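PDB 4Q48: DNA helicase RecQ from Deinococcus radiodurans, which probably couples ATP hydrolysis to the unwinding of duplex DNA, translocating 3'-5', with its helicase, zinc-binding and RQC domains making up the catalytic core in this chain. Local coordinates for residues R231-G236 against P333-M338; Q225-I230 against Q257-D262. One frame throughout, in Å; residues are numbered along the deposited sequence.

Interactions 1 and 2 share helix 222-233, in the second of the two RecA-like helicase domains, and their centres lie about 11 Å apart. Interaction 1 takes the residues at and just beyond the helix end to strand 334-340, inside the parallel sheet; it is buried, and a single side-chain hydrogen bond carries it. Interaction 2 takes another face of the same helix to the turn that ends helix 246-258; it is only partly buried, mostly apolar, with one methyl lying on a glutamine amide arm, and has no hydrogen bond between its segments. Phe229 ties the two together, its ring stacking with Trp337 and meeting that of His234, and Arg231 reaches Gln259 O in a weak hydrogen bond.

Interaction 1: residues R231-G236 against P333-M338; sequences REEHPG and PSTAWM
His234 and Thr335 meet through one polar pair, the ring nitrogen NE2 of His234 and the hydroxyl OG1 of Thr335, which are hydrogen-bonded at 3.0 Å. The angle of 166° is nearly straight. OG1 sits at the edge of the imidazole, in its plane, and is almost equally far from the two carbons flanking NE2: His234 CE1 is 3.9 Å and His234 CD2 4.0 Å from Thr335 OG1. Either group could be the donor. On the histidine side, CG lies anti to the carbonyl carbon (chi1 -68°), and this sends the ring from the first non-helical residue after helix 222-233 toward the strand, across a gap of 9.1 Å between the CA atoms of His234 and Thr335. The contact belongs to the second RecA-like domain of the helicase: strand 334-340 runs between strands 212-218 and 305-310 of its parallel sheet, with backbone hydrogen bonds from Thr335 to Arg306 and Val308, and from Ala336 to Gln213. The imidazole is held at two further points, ND1 by a weak hydrogen bond to Asp237 OD2 and the ring by Phe229, whose plane is inclined to it by about 65°. With an alanine in place of His234, the buried Thr335 OG1 would probably lose its imidazole mate and Phe229 the ring it packs against. Glu233 comes near without bonding to the threonine, its OE1 standing 4.4 Å from Thr335 OG1; its carboxylate is engaged through OE2 in a salt bridge with Arg215 of strand 212-218. The zinc ion lies about 13 Å from the Thr335 side chain.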
loop_
_atom_site.group_PDB
_atom_site.type_symbol
_atom_site.label_atom_id
_atom_site.label_comp_id
_atom_site.label_asym_id
_atom_site.label_seq_id
_atom_site.Cartn_x
_atom_site.Cartn_y
_atom_site.Cartn_z
ATOM N N ARG A 231 16.045 -20.550 16.254
ATOM C CA ARG A 231 17.029 -20.886 17.283
ATOM C C ARG A 231 18.323 -20.130 17.079
ATOM O O ARG A 231 18.950 -19.673 18.031
ATOM C CB ARG A 231 17.311 -22.383 17.306
ATOM C CG ARG A 231 16.301 -23.156 18.142
ATOM C CD ARG A 231 16.504 -24.659 18.051
ATOM N NE ARG A 231 15.445 -25.365 18.760
ATOM C CZ ARG A 231 15.215 -26.667 18.641
ATOM N NH1 ARG A 231 15.971 -27.408 17.825
ATOM N NH2 ARG A 231 14.215 -27.223 19.322
ATOM N N GLU A 232 18.739 -20.008 15.829
ATOM C CA GLU A 232 20.001 -19.352 15.561
ATOM C C GLU A 232 19.877 -17.848 15.843
ATOM O O GLU A 232 20.771 -17.270 16.456
ATOM C CB GLU A 232 20.461 -19.651 14.122
ATOM C CG GLU A 232 21.651 -18.823 13.616
ATOM C CD GLU A 232 22.918 -19.063 14.408
ATOM O OE1 GLU A 232 23.304 -20.246 14.598
ATOM O OE2 GLU A 232 23.522 -18.057 14.847
ATOM N N GLU A 233 18.763 -17.221 15.459
ATOM C CA GLU A 233 18.697 -15.754 15.505
ATOM C C GLU A 233 17.686 -15.151 16.502
ATOM O O GLU A 233 17.874 -14.009 16.942
ATOM C CB GLU A 233 18.398 -15.182 14.110
ATOM C CG GLU A 233 19.632 -14.993 13.244
ATOM C CD GLU A 233 19.351 -14.245 11.931
ATOM O OE1 GLU A 233 19.469 -12.991 11.988
ATOM O OE2 GLU A 233 19.029 -14.882 10.875
ATOM N N HIS A 234 16.632 -15.890 16.870
ATOM C CA HIS A 234 15.634 -15.339 17.791
ATOM C C HIS A 234 15.151 -16.307 18.881
ATOM O O HIS A 234 13.958 -16.374 19.171
ATOM C CB HIS A 234 14.452 -14.801 16.996
ATOM C CG HIS A 234 14.798 -13.589 16.189
ATOM N ND1 HIS A 234 14.916 -12.335 16.749
ATOM C CD2 HIS A 234 15.096 -13.448 14.880
ATOM C CE1 HIS A 234 15.263 -11.471 15.812
ATOM N NE2 HIS A 234 15.375 -12.120 14.668
ATOM N N PRO A 235 16.104 -16.992 19.552
ATOM C CA PRO A 235 15.857 -18.153 20.404
ATOM C C PRO A 235 14.646 -18.071 21.335
ATOM O O PRO A 235 13.822 -19.003 21.287
ATOM C CB PRO A 235 17.134 -18.227 21.225
ATOM C CG PRO A 235 18.167 -17.654 20.322
ATOM C CD PRO A 235 17.509 -16.538 19.676
ATOM N N GLY A 236 14.514 -17.035 22.157
ATOM C CA GLY A 236 13.384 -17.008 23.072
ATOM C C GLY A 236 12.445 -15.829 22.893
ATOM O O GLY A 236 11.758 -15.441 23.824
ATOM N N PRO A 333 15.888 -3.812 16.663
ATOM C CA PRO A 333 16.058 -4.664 15.475
ATOM C C PRO A 333 15.079 -5.835 15.416
ATOM O O PRO A 333 14.871 -6.524 16.419
ATOM C CB PRO A 333 17.489 -5.191 15.617
ATOM C CG PRO A 333 18.198 -4.160 16.399
ATOM C CD PRO A 333 17.160 -3.662 17.394
ATOM N N SER A 334 14.483 -6.055 14.255
ATOM C CA SER A 334 13.632 -7.200 14.062
ATOM C C SER A 334 13.829 -7.671 12.642
ATOM O O SER A 334 14.294 -6.905 11.801
ATOM C CB SER A 334 12.175 -6.857 14.342
ATOM O OG SER A 334 12.022 -6.488 15.693
ATOM N N THR A 335 13.517 -8.939 12.391
ATOM C CA THR A 335 13.709 -9.543 11.080
ATOM C C THR A 335 12.383 -9.918 10.452
ATOM O O THR A 335 11.521 -10.497 11.110
ATOM C CB THR A 335 14.531 -10.839 11.137
ATOM O OG1 THR A 335 15.675 -10.706 12.003
ATOM C CG2 THR A 335 14.910 -11.276 9.714
ATOM N N ALA A 336 12.208 -9.600 9.181
ATOM C CA ALA A 336 11.112 -10.179 8.438
ATOM C C ALA A 336 11.747 -11.195 7.532
ATOM O O ALA A 336 12.635 -10.853 6.752
ATOM C CB ALA A 336 10.345 -9.139 7.676
ATOM N N TRP A 337 11.327 -12.450 7.695
ATOM C CA TRP A 337 11.937 -13.625 7.072
ATOM C C TRP A 337 10.868 -14.390 6.305
ATOM O O TRP A 337 9.841 -14.776 6.887
ATOM C CB TRP A 337 12.536 -14.479 8.163
ATOM C CG TRP A 337 13.233 -15.757 7.817
ATOM C CD1 TRP A 337 14.582 -15.957 7.761
ATOM C CD2 TRP A 337 12.625 -17.045 7.608
ATOM N NE1 TRP A 337 14.856 -17.285 7.500
ATOM C CE2 TRP A 337 13.673 -17.974 7.399
ATOM C CE3 TRP A 337 11.301 -17.503 7.572
ATOM C CZ2 TRP A 337 13.438 -19.334 7.143
ATOM C CZ3 TRP A 337 11.070 -18.854 7.300
ATOM C CH2 TRP A 337 12.140 -19.751 7.106
ATOM N N MET A 338 11.066 -14.577 4.999
ATOM C CA MET A 338 10.083 -15.289 4.172
ATOM C C MET A 338 10.733 -16.249 3.167
ATOM O O MET A 338 11.718 -15.933 2.473
ATOM C CB MET A 338 9.166 -14.316 3.425
ATOM C CG MET A 338 8.294 -14.976 2.336
ATOM S SD MET A 338 7.058 -13.905 1.541
ATOM C CE MET A 338 8.068 -12.845 0.530
#

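Interaction 2: residues Q225-I230 against Q257-D262; sequences QLLHFI and QAQGID
Leu227 and Gln259 are the nearest pair of CA atoms, 8.8 Å apart, where the helical residues 225-230 face the end of helix 246-258. That end is a Schellman motif: Ile261 N bonds to the carbonyl O of the residue before Gln257, Gly260 N bonds to Gln257 O at 2.9 Å, and Gly260, as the C-prime residue, takes a positive phi of 93° that ends the helix and lets the chain lead on to strand 263-266. Both segments belong to beta-alpha-beta crossovers of the second RecA-like domain, helix 222-233 leading into strand 238-242 and helix 246-258 leading out of it. The turn delivers two side chains, from Gln259 and Ile261, to the helix, and Leu227 divides itself between them. Its CG is anti to the backbone N (chi1 -179°), an extension that sends the branched end across, one methyl for each partner. CD2 lies against the bent Gln259 chain, with Leu227 CD2 to Gln259 OE1 at 3.7 Å and Leu227 CD2 to Gln259 CG at 4.0 Å; this is packing of a methyl on the amide arm, without a hydrogen bond. The Leu227 and Ile261 side chains run past each other in opposite senses. Deeper in, Ile230 and Ile261 both also touch Ile289 of strand 289-292, and Ile230 touches Phe307, so the apolar contact continues down onto the sheet. The Ile261 CD1 methyl serves two partners, standing 3.7 Å from Leu227 CD1 and 3.9 Å from Ile230 CG2.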
loop_
_atom_site.group_PDB
_atom_site.type_symbol
_atom_site.label_atom_id
_atom_site.label_comp_id
_atom_site.label_asym_id
_atom_site.label_seq_id
_atom_site.Cartn_x
_atom_site.Cartn_y
_atom_site.Cartn_z
ATOM N N GLN A 225 13.777 -24.922 7.964
ATOM C CA GLN A 225 14.443 -23.646 7.763
ATOM C C GLN A 225 14.074 -22.679 8.876
ATOM O O GLN A 225 14.933 -21.947 9.386
ATOM C CB GLN A 225 14.077 -23.066 6.409
ATOM C CG GLN A 225 15.007 -23.531 5.295
ATOM C CD GLN A 225 14.456 -23.235 3.900
ATOM O OE1 GLN A 225 13.250 -23.389 3.643
ATOM N NE2 GLN A 225 15.339 -22.849 2.991
ATOM N N LEU A 226 12.793 -22.706 9.246
ATOM C CA LEU A 226 12.242 -21.774 10.200
ATOM C C LEU A 226 12.838 -21.973 11.568
ATOM O O LEU A 226 13.259 -21.014 12.225
ATOM C CB LEU A 226 10.727 -21.920 10.278
ATOM C CG LEU A 226 10.116 -21.068 11.393
ATOM C CD1 LEU A 226 10.246 -19.612 11.037
ATOM C CD2 LEU A 226 8.641 -21.400 11.688
ATOM N N LEU A 227 12.866 -23.224 11.997
ATOM C CA LEU A 227 13.363 -23.579 13.308
ATOM C C LEU A 227 14.816 -23.186 13.384
ATOM O O LEU A 227 15.279 -22.617 14.379
ATOM C CB LEU A 227 13.156 -25.067 13.584
ATOM C CG LEU A 227 13.615 -25.553 14.950
ATOM C CD1 LEU A 227 12.941 -24.711 16.011
ATOM C CD2 LEU A 227 13.177 -26.986 15.103
ATOM N N HIS A 228 15.557 -23.477 12.327
ATOM C CA HIS A 228 16.943 -23.076 12.371
ATOM C C HIS A 228 17.015 -21.537 12.554
ATOM O O HIS A 228 17.802 -21.043 13.357
ATOM C CB HIS A 228 17.682 -23.485 11.117
ATOM C CG HIS A 228 19.115 -23.091 11.149
ATOM N ND1 HIS A 228 19.628 -22.075 10.374
ATOM C CD2 HIS A 228 20.148 -23.554 11.894
ATOM C CE1 HIS A 228 20.916 -21.935 10.632
ATOM N NE2 HIS A 228 21.258 -22.821 11.549
ATOM N N PHE A 229 16.153 -20.799 11.848
ATOM C CA PHE A 229 16.095 -19.348 11.961
ATOM C C PHE A 229 15.781 -18.929 13.392
ATOM O O PHE A 229 16.490 -18.126 13.991
ATOM C CB PHE A 229 15.038 -18.786 10.977
ATOM C CG PHE A 229 14.718 -17.316 11.162
ATOM C CD1 PHE A 229 15.693 -16.353 10.996
ATOM C CD2 PHE A 229 13.425 -16.913 11.484
ATOM C CE1 PHE A 229 15.401 -15.015 11.161
ATOM C CE2 PHE A 229 13.117 -15.560 11.654
ATOM C CZ PHE A 229 14.096 -14.609 11.482
ATOM N N ILE A 230 14.735 -19.515 13.952
ATOM C CA ILE A 230 14.304 -19.141 15.276
ATOM C C ILE A 230 15.349 -19.428 16.348
ATOM O O ILE A 230 15.540 -18.630 17.244
ATOM C CB ILE A 230 12.996 -19.833 15.620
ATOM C CG1 ILE A 230 11.907 -19.320 14.671
ATOM C CG2 ILE A 230 12.634 -19.592 17.085
ATOM C CD1 ILE A 230 10.562 -19.883 14.937
ATOM N N GLN A 257 5.491 -26.456 19.177
ATOM C CA GLN A 257 5.372 -26.881 20.571
ATOM C C GLN A 257 6.206 -28.144 20.830
ATOM O O GLN A 257 6.926 -28.234 21.830
ATOM C CB GLN A 257 3.905 -27.128 20.933
ATOM C CG GLN A 257 3.013 -25.881 20.935
ATOM C CD GLN A 257 1.527 -26.227 21.061
ATOM O OE1 GLN A 257 1.178 -27.259 21.627
ATOM N NE2 GLN A 257 0.653 -25.363 20.547
ATOM N N ALA A 258 6.156 -29.074 19.878
ATOM C CA ALA A 258 6.902 -30.329 19.940
ATOM C C ALA A 258 8.398 -30.139 20.096
ATOM O O ALA A 258 9.066 -31.008 20.636
ATOM C CB ALA A 258 6.620 -31.179 18.686
ATOM N N GLN A 259 8.937 -29.022 19.623
ATOM C CA GLN A 259 10.385 -28.799 19.704
ATOM C C GLN A 259 10.719 -27.841 20.858
ATOM O O GLN A 259 11.848 -27.382 20.990
ATOM C CB GLN A 259 10.909 -28.227 18.386
ATOM C CG GLN A 259 10.197 -28.764 17.171
ATOM C CD GLN A 259 10.839 -30.001 16.592
ATOM O OE1 GLN A 259 12.061 -30.192 16.677
ATOM N NE2 GLN A 259 10.015 -30.858 15.994
ATOM N N GLY A 260 9.727 -27.573 21.700
ATOM C CA GLY A 260 9.928 -26.831 22.928
ATOM C C GLY A 260 9.697 -25.344 22.801
ATOM O O GLY A 260 9.986 -24.588 23.729
ATOM N N ILE A 261 9.133 -24.939 21.660
ATOM C CA ILE A 261 8.778 -23.544 21.381
ATOM C C ILE A 261 7.336 -23.265 21.796
ATOM O O ILE A 261 6.435 -23.986 21.380
ATOM C CB ILE A 261 8.923 -23.222 19.876
ATOM C CG1 ILE A 261 10.353 -23.430 19.401
ATOM C CG2 ILE A 261 8.496 -21.806 19.583
ATOM C CD1 ILE A 261 10.599 -22.775 18.107
ATOM N N ASP A 262 7.104 -22.205 22.567
ATOM C CA ASP A 262 5.759 -21.958 23.088
ATOM C C ASP A 262 4.834 -21.338 22.031
ATOM O O ASP A 262 4.471 -20.151 22.110
ATOM C CB ASP A 262 5.811 -21.078 24.336
ATOM C CG ASP A 262 4.434 -20.857 24.952
ATOM O OD1 ASP A 262 3.499 -21.630 24.638
ATOM O OD2 ASP A 262 4.277 -19.892 25.733
#